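Local coordinates for protein N-acylethanolamine-hydrolyzing acid amidase subunit beta (Caenorhabditis elegans, PDB 6DY3) that probably degrades bioactive fatty acid amides such as N-palmitoylethanolamine to ethanolamine and free fatty acids, as the nucleophile-bearing half of an autocleaved heterodimer, at residues B[85-90]-B[118-123]; B[122-127]-B[137-142]. All coordinates share one frame; numbering follows the deposited sequence.

Interaction 1 (B[85-90]-B[118-123])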
loop_
_atom_site.group_PDB
_atom_site.type_symbol
_atom_site.label_atom_id
_atom_site.label_comp_id
_atom_site.label_asym_id
_atom_site.label_seq_id
_atom_site.Cartn_x
_atom_site.Cartn_y
_atom_site.Cartn_z
ATOM N N TYR B 85 -7.817 17.545 3.150
ATOM C CA TYR B 85 -6.791 18.448 3.660
ATOM C C TYR B 85 -5.542 17.683 4.086
ATOM O O TYR B 85 -4.420 18.048 3.718
ATOM C CB TYR B 85 -7.349 19.260 4.827
ATOM C CG TYR B 85 -6.327 20.127 5.529
ATOM C CD1 TYR B 85 -5.834 21.278 4.929
ATOM C CD2 TYR B 85 -5.866 19.802 6.800
ATOM C CE1 TYR B 85 -4.905 22.080 5.568
ATOM C CE2 TYR B 85 -4.937 20.598 7.449
ATOM C CZ TYR B 85 -4.460 21.736 6.829
ATOM O OH TYR B 85 -3.535 22.533 7.468
ATOM N N THR B 86 -5.715 16.614 4.866
ATOM C CA THR B 86 -4.558 15.866 5.342
ATOM C C THR B 86 -3.892 15.088 4.212
ATOM O O THR B 86 -2.668 14.920 4.215
ATOM C CB THR B 86 -4.970 14.912 6.461
ATOM O OG1 THR B 86 -5.861 13.923 5.937
ATOM C CG2 THR B 86 -5.675 15.667 7.574
ATOM N N LYS B 87 -4.669 14.617 3.235
ATOM C CA LYS B 87 -4.075 13.912 2.103
ATOM C C LYS B 87 -3.167 14.829 1.295
ATOM O O LYS B 87 -2.126 14.392 0.788
ATOM C CB LYS B 87 -5.171 13.329 1.214
ATOM C CG LYS B 87 -5.791 12.045 1.752
ATOM C CD LYS B 87 -6.768 11.456 0.754
ATOM C CE LYS B 87 -7.157 10.036 1.114
ATOM N NZ LYS B 87 -7.958 9.971 2.361
ATOM N N PHE B 88 -3.541 16.105 1.162
ATOM C CA PHE B 88 -2.692 17.070 0.471
ATOM C C PHE B 88 -1.541 17.527 1.358
ATOM O O PHE B 88 -0.438 17.790 0.869
ATOM C CB PHE B 88 -3.518 18.280 0.026
ATOM C CG PHE B 88 -4.184 18.110 -1.308
ATOM C CD1 PHE B 88 -3.522 18.466 -2.472
ATOM C CD2 PHE B 88 -5.477 17.609 -1.396
ATOM C CE1 PHE B 88 -4.135 18.315 -3.710
ATOM C CE2 PHE B 88 -6.102 17.453 -2.626
ATOM C CZ PHE B 88 -5.431 17.808 -3.787
ATOM N N LYS B 89 -1.786 17.639 2.661
ATOM C CA LYS B 89 -0.774 18.166 3.566
ATOM C C LYS B 89 0.408 17.211 3.696
ATOM O O LYS B 89 1.549 17.660 3.851
ATOM C CB LYS B 89 -1.404 18.422 4.936
ATOM C CG LYS B 89 -0.654 19.386 5.832
ATOM C CD LYS B 89 -0.785 20.817 5.342
ATOM C CE LYS B 89 -0.095 21.796 6.284
ATOM N NZ LYS B 89 -0.223 23.200 5.807
ATOM N N ARG B 90 0.157 15.904 3.625
ATOM C CA ARG B 90 1.218 14.901 3.735
ATOM C C ARG B 90 0.863 13.721 2.842
ATOM O O ARG B 90 0.274 12.732 3.299
ATOM C CB ARG B 90 1.404 14.449 5.182
ATOM C CG ARG B 90 2.584 13.529 5.401
ATOM C CD ARG B 90 2.966 13.468 6.872
ATOM N NE ARG B 90 3.877 14.557 7.232
ATOM C CZ ARG B 90 3.535 15.641 7.926
ATOM N NH1 ARG B 90 2.294 15.814 8.362
ATOM N NH2 ARG B 90 4.447 16.566 8.190
ATOM N N LEU B 118 -0.077 15.645 11.181
ATOM C CA LEU B 118 -1.210 15.395 10.298
ATOM C C LEU B 118 -0.908 14.220 9.379
ATOM O O LEU B 118 0.092 14.218 8.654
ATOM C CB LEU B 118 -1.543 16.644 9.478
ATOM C CG LEU B 118 -2.382 17.726 10.164
ATOM C CD1 LEU B 118 -2.543 18.910 9.236
ATOM C CD2 LEU B 118 -3.751 17.208 10.598
ATOM N N PHE B 119 -1.774 13.212 9.418
ATOM C CA PHE B 119 -1.636 12.064 8.540
ATOM C C PHE B 119 -3.017 11.487 8.284
ATOM O O PHE B 119 -3.853 11.429 9.191
ATOM C CB PHE B 119 -0.713 11.003 9.137
ATOM C CG PHE B 119 -0.175 10.046 8.125
ATOM C CD1 PHE B 119 0.953 10.366 7.386
ATOM C CD2 PHE B 119 -0.802 8.829 7.902
ATOM C CE1 PHE B 119 1.450 9.484 6.443
ATOM C CE2 PHE B 119 -0.313 7.937 6.958
ATOM C CZ PHE B 119 0.811 8.262 6.227
ATOM N N SER B 120 -3.253 11.082 7.046
ATOM C CA SER B 120 -4.560 10.579 6.670
ATOM C C SER B 120 -4.891 9.348 7.513
ATOM O O SER B 120 -4.020 8.485 7.706
ATOM C CB SER B 120 -4.582 10.234 5.184
ATOM O OG SER B 120 -5.897 9.945 4.740
ATOM N N PRO B 121 -6.107 9.238 8.052
ATOM C CA PRO B 121 -6.440 8.058 8.859
ATOM C C PRO B 121 -6.230 6.782 8.059
ATOM O O PRO B 121 -6.617 6.682 6.894
ATOM C CB PRO B 121 -7.912 8.278 9.220
ATOM C CG PRO B 121 -8.102 9.743 9.142
ATOM C CD PRO B 121 -7.216 10.204 8.025
ATOM N N SER B 122 -5.591 5.807 8.690
ATOM C CA SER B 122 -5.191 4.595 7.995
ATOM C C SER B 122 -4.641 3.621 9.028
ATOM O O SER B 122 -4.476 3.956 10.204
ATOM C CB SER B 122 -4.152 4.899 6.912
ATOM O OG SER B 122 -3.058 5.608 7.465
ATOM N N TYR B 123 -4.366 2.406 8.569
ATOM C CA TYR B 123 -3.654 1.409 9.352
ATOM C C TYR B 123 -2.348 1.106 8.641
ATOM O O TYR B 123 -2.355 0.685 7.479
ATOM C CB TYR B 123 -4.469 0.130 9.507
ATOM C CG TYR B 123 -5.738 0.279 10.313
ATOM C CD1 TYR B 123 -5.691 0.488 11.687
ATOM C CD2 TYR B 123 -6.985 0.176 9.705
ATOM C CE1 TYR B 123 -6.850 0.607 12.427
ATOM C CE2 TYR B 123 -8.147 0.291 10.441
ATOM C CZ TYR B 123 -8.073 0.506 11.799
ATOM O OH TYR B 123 -9.231 0.620 12.530
HETATM O O HOH W 1 -1.690 12.478 4.992
HETATM O O HOH W 2 -7.683 11.595 5.027
HETATM O O HOH W 3 1.967 18.053 10.346
#
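Arg90 reaches across to the backbone of Leu118. Its NH1 donates to Leu118 O over 2.7 Å, in the carbonyl plane and on a lone pair, with an N-H...O angle of 150°. The chain of Arg90 bends at chi3 (-86°), which turns the guanidinium so that this oxygen lies at its edge. On the way, Arg90 CD passes 3.7 Å from Phe119 CD1, at the edge of the ring. Leu118 spreads its branches over the helix. Leu118 CD1 meets Tyr85 CE2 and Lys89 CG, and Leu118 CD2 meets Thr86 CG2 at 3.9 Å.

Three waters bridge the two segments. One donates to Thr86 O and Arg90 O and accepts from Ser120 N at 2.9 Å. A second lies among Thr86 OG1, Lys87 NZ and Ser120 OG. The third accepts from Arg90 NH1 and Leu118 N. Thr86 OG1 is also bonded to Glu83 O, within helix 76-89. Outside the two segments, Phe95 of helix 92-102 meets the Phe119 ring edge-to-face.

The contact fastens the C-terminal end of helix 76-89 to the loop entering strand 122-127. Its polar bonding is largely to backbone atoms, directly or through water, and probably depends more on the loop's path than its side chains.

Interaction 2 (B[122-127]-B[137-142]); sequences SYIIVA and ISRNRW
Ile124 and Ile137 share one side-chain setting, with CG1 anti to the carbonyl carbon (chi1 -59° and -60°). Ile124 CB and Ile137 CB face each other across the strands at 4.0 Å. The CD1 of Ile137 reaches on to Val126 CG2. Arg139 bends at chi2 and chi3, and its CG packs against Ile124 CD1 and Ser122 OG. Ser122 OG donates to Ser120 O. The side chains of Ile124 and Arg139 run side by side, pointing the same way.

On this face of the sheet, Ile124, Val126 and Ile137 pack under Phe113 of helix 106-113, with Ser122 and Arg139 beside them. The guanidinium of Arg139 turns away from strand 122-127, and its NH1 donates to Phe113 O and Arg115 O. Tyr123 and Ser138 lie on the other face. Ser138 OG sits at the edge of the tyrosine ring, near its plane, 3.5 Å from Tyr123 CE1. The phenol OH of Tyr123 is bonded to Phe164 O.

The backbones form an antiparallel ladder. Ile124 and Ile137 are a hydrogen-bonded pair: Ile124 N donates to Ile137 O at 2.8 Å, and Ile137 N to Ile124 O at 2.7 Å. Tyr123 and Ser138 form the non-hydrogen-bonded pair between the rungs. Here Tyr123 CA makes a CA-H...O contact with Ile137 O. In the next hydrogen-bonded pair, Arg139 N donates to Ser122 O at 2.9 Å, but the return bond from Ser122 N to Arg139 O is weak, at 3.3 Å.

This is the hairpin of strands 122-127 and 134-139, inside a sheet of the Ntn-hydrolase fold. The Tyr123 side chain is about 8 Å from that of Cys1, the probable nucleophile, and about 6 Å from that of Asn163, probably important for activity. Backbone bonds, short at Ile124/Ile137 and weaker at Ser122/Arg139, hold the strands in register, with Tyr123 probably beside the catalytic region.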
loop_
_atom_site.group_PDB
_atom_site.type_symbol
_atom_site.label_atom_id
_atom_site.label_comp_id
_atom_site.label_asym_id
_atom_site.label_seq_id
_atom_site.Cartn_x
_atom_site.Cartn_y
_atom_site.Cartn_z
ATOM N N SER B 122 -5.591 5.807 8.690
ATOM C CA SER B 122 -5.191 4.595 7.995
ATOM C C SER B 122 -4.641 3.621 9.028
ATOM O O SER B 122 -4.476 3.956 10.204
ATOM C CB SER B 122 -4.152 4.899 6.912
ATOM O OG SER B 122 -3.058 5.608 7.465
ATOM N N TYR B 123 -4.366 2.406 8.569
ATOM C CA TYR B 123 -3.654 1.409 9.352
ATOM C C TYR B 123 -2.348 1.106 8.641
ATOM O O TYR B 123 -2.355 0.685 7.479
ATOM C CB TYR B 123 -4.469 0.130 9.507
ATOM C CG TYR B 123 -5.738 0.279 10.313
ATOM C CD1 TYR B 123 -5.691 0.488 11.687
ATOM C CD2 TYR B 123 -6.985 0.176 9.705
ATOM C CE1 TYR B 123 -6.850 0.607 12.427
ATOM C CE2 TYR B 123 -8.147 0.291 10.441
ATOM C CZ TYR B 123 -8.073 0.506 11.799
ATOM O OH TYR B 123 -9.231 0.620 12.530
ATOM N N ILE B 124 -1.236 1.301 9.341
ATOM C CA ILE B 124 0.088 0.976 8.829
ATOM C C ILE B 124 0.546 -0.289 9.541
ATOM O O ILE B 124 0.695 -0.302 10.770
ATOM C CB ILE B 124 1.080 2.132 9.039
ATOM C CG1 ILE B 124 0.573 3.388 8.324
ATOM C CG2 ILE B 124 2.458 1.741 8.529
ATOM C CD1 ILE B 124 1.392 4.628 8.578
ATOM N N ILE B 125 0.760 -1.350 8.772
ATOM C CA ILE B 125 1.162 -2.650 9.299
ATOM C C ILE B 125 2.628 -2.850 8.951
ATOM O O ILE B 125 3.006 -2.801 7.775
ATOM C CB ILE B 125 0.295 -3.784 8.731
ATOM C CG1 ILE B 125 -1.158 -3.644 9.201
ATOM C CG2 ILE B 125 0.851 -5.142 9.129
ATOM C CD1 ILE B 125 -2.015 -2.729 8.346
ATOM N N VAL B 126 3.448 -3.089 9.969
ATOM C CA VAL B 126 4.890 -3.207 9.807
ATOM C C VAL B 126 5.331 -4.553 10.366
ATOM O O VAL B 126 4.885 -4.967 11.444
ATOM C CB VAL B 126 5.636 -2.052 10.511
ATOM C CG1 VAL B 126 7.105 -2.032 10.098
ATOM C CG2 VAL B 126 4.971 -0.716 10.213
ATOM N N ALA B 127 6.211 -5.231 9.633
ATOM C CA ALA B 127 6.747 -6.524 10.029
ATOM C C ALA B 127 8.266 -6.456 10.068
ATOM O O ALA B 127 8.894 -5.857 9.189
ATOM C CB ALA B 127 6.293 -7.622 9.063
ATOM N N ILE B 137 -0.155 0.065 13.254
ATOM C CA ILE B 137 -0.142 1.473 13.633
ATOM C C ILE B 137 -1.453 2.094 13.175
ATOM O O ILE B 137 -1.765 2.101 11.977
ATOM C CB ILE B 137 1.061 2.210 13.028
ATOM C CG1 ILE B 137 2.366 1.574 13.517
ATOM C CG2 ILE B 137 1.000 3.704 13.367
ATOM C CD1 ILE B 137 3.611 2.106 12.840
ATOM N N SER B 138 -2.218 2.619 14.122
ATOM C CA SER B 138 -3.504 3.237 13.831
ATOM C C SER B 138 -3.308 4.744 13.756
ATOM O O SER B 138 -3.098 5.400 14.781
ATOM C CB SER B 138 -4.533 2.878 14.899
ATOM O OG SER B 138 -4.661 1.474 15.003
ATOM N N ARG B 139 -3.368 5.287 12.544
ATOM C CA ARG B 139 -3.359 6.732 12.355
ATOM C C ARG B 139 -4.776 7.235 12.584
ATOM O O ARG B 139 -5.690 6.915 11.814
ATOM C CB ARG B 139 -2.858 7.095 10.959
ATOM C CG ARG B 139 -1.434 6.638 10.674
ATOM C CD ARG B 139 -0.438 7.208 11.679
ATOM N NE ARG B 139 -0.622 8.640 11.899
ATOM C CZ ARG B 139 0.258 9.423 12.511
ATOM N NH1 ARG B 139 1.394 8.924 12.967
ATOM N NH2 ARG B 139 -0.002 10.709 12.663
ATOM N N ASN B 140 -4.962 8.020 13.638
ATOM C CA ASN B 140 -6.282 8.473 14.042
ATOM C C ASN B 140 -6.557 9.860 13.484
ATOM O O ASN B 140 -5.674 10.533 12.950
ATOM C CB ASN B 140 -6.406 8.481 15.570
ATOM C CG ASN B 140 -6.164 7.119 16.183
ATOM O OD1 ASN B 140 -6.664 6.109 15.693
ATOM N ND2 ASN B 140 -5.382 7.082 17.257
ATOM N N ARG B 141 -7.810 10.278 13.613
ATOM C CA ARG B 141 -8.212 11.623 13.246
ATOM C C ARG B 141 -7.639 12.613 14.275
ATOM O O ARG B 141 -8.050 12.571 15.443
ATOM C CB ARG B 141 -9.730 11.737 13.194
ATOM C CG ARG B 141 -10.357 10.967 12.051
ATOM C CD ARG B 141 -11.868 11.016 12.131
ATOM N NE ARG B 141 -12.504 10.495 10.924
ATOM C CZ ARG B 141 -13.817 10.314 10.788
ATOM N NH1 ARG B 141 -14.637 10.607 11.792
ATOM N NH2 ARG B 141 -14.312 9.840 9.647
ATOM N N TRP B 142 -6.709 13.497 13.893
ATOM C CA TRP B 142 -6.124 13.600 12.544
ATOM C C TRP B 142 -4.611 13.678 12.618
ATOM O O TRP B 142 -3.950 13.887 11.602
ATOM C CB TRP B 142 -6.673 14.832 11.821
ATOM C CG TRP B 142 -8.158 14.792 11.610
ATOM C CD1 TRP B 142 -9.115 15.331 12.416
ATOM C CD2 TRP B 142 -8.854 14.187 10.512
ATOM N NE1 TRP B 142 -10.363 15.094 11.895
ATOM C CE2 TRP B 142 -10.231 14.391 10.728
ATOM C CE3 TRP B 142 -8.447 13.491 9.372
ATOM C CZ2 TRP B 142 -11.203 13.930 9.842
ATOM C CZ3 TRP B 142 -9.412 13.029 8.497
ATOM C CH2 TRP B 142 -10.775 13.251 8.737
#

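Along the chain, helix 76-89 comes first, and its end enters interaction 1. The chain then runs through helices 92-102 and 106-113 before returning at 118-123, so interaction 1 closes a largely helical loop. Interaction 2 begins on that returning stretch and closes the much shorter hairpin between strands 122-127 and 134-139. The two loops follow one another, overlapping at Ser122 and Tyr123. They also touch directly: Phe119 N probably bonds to Trp142 O, Pro121 CG packs on Trp142 CZ3, and Phe119 packs on Arg139. Together they tie the end of helix 76-89 to two neighbouring inner strands of the seven-stranded antiparallel sheet.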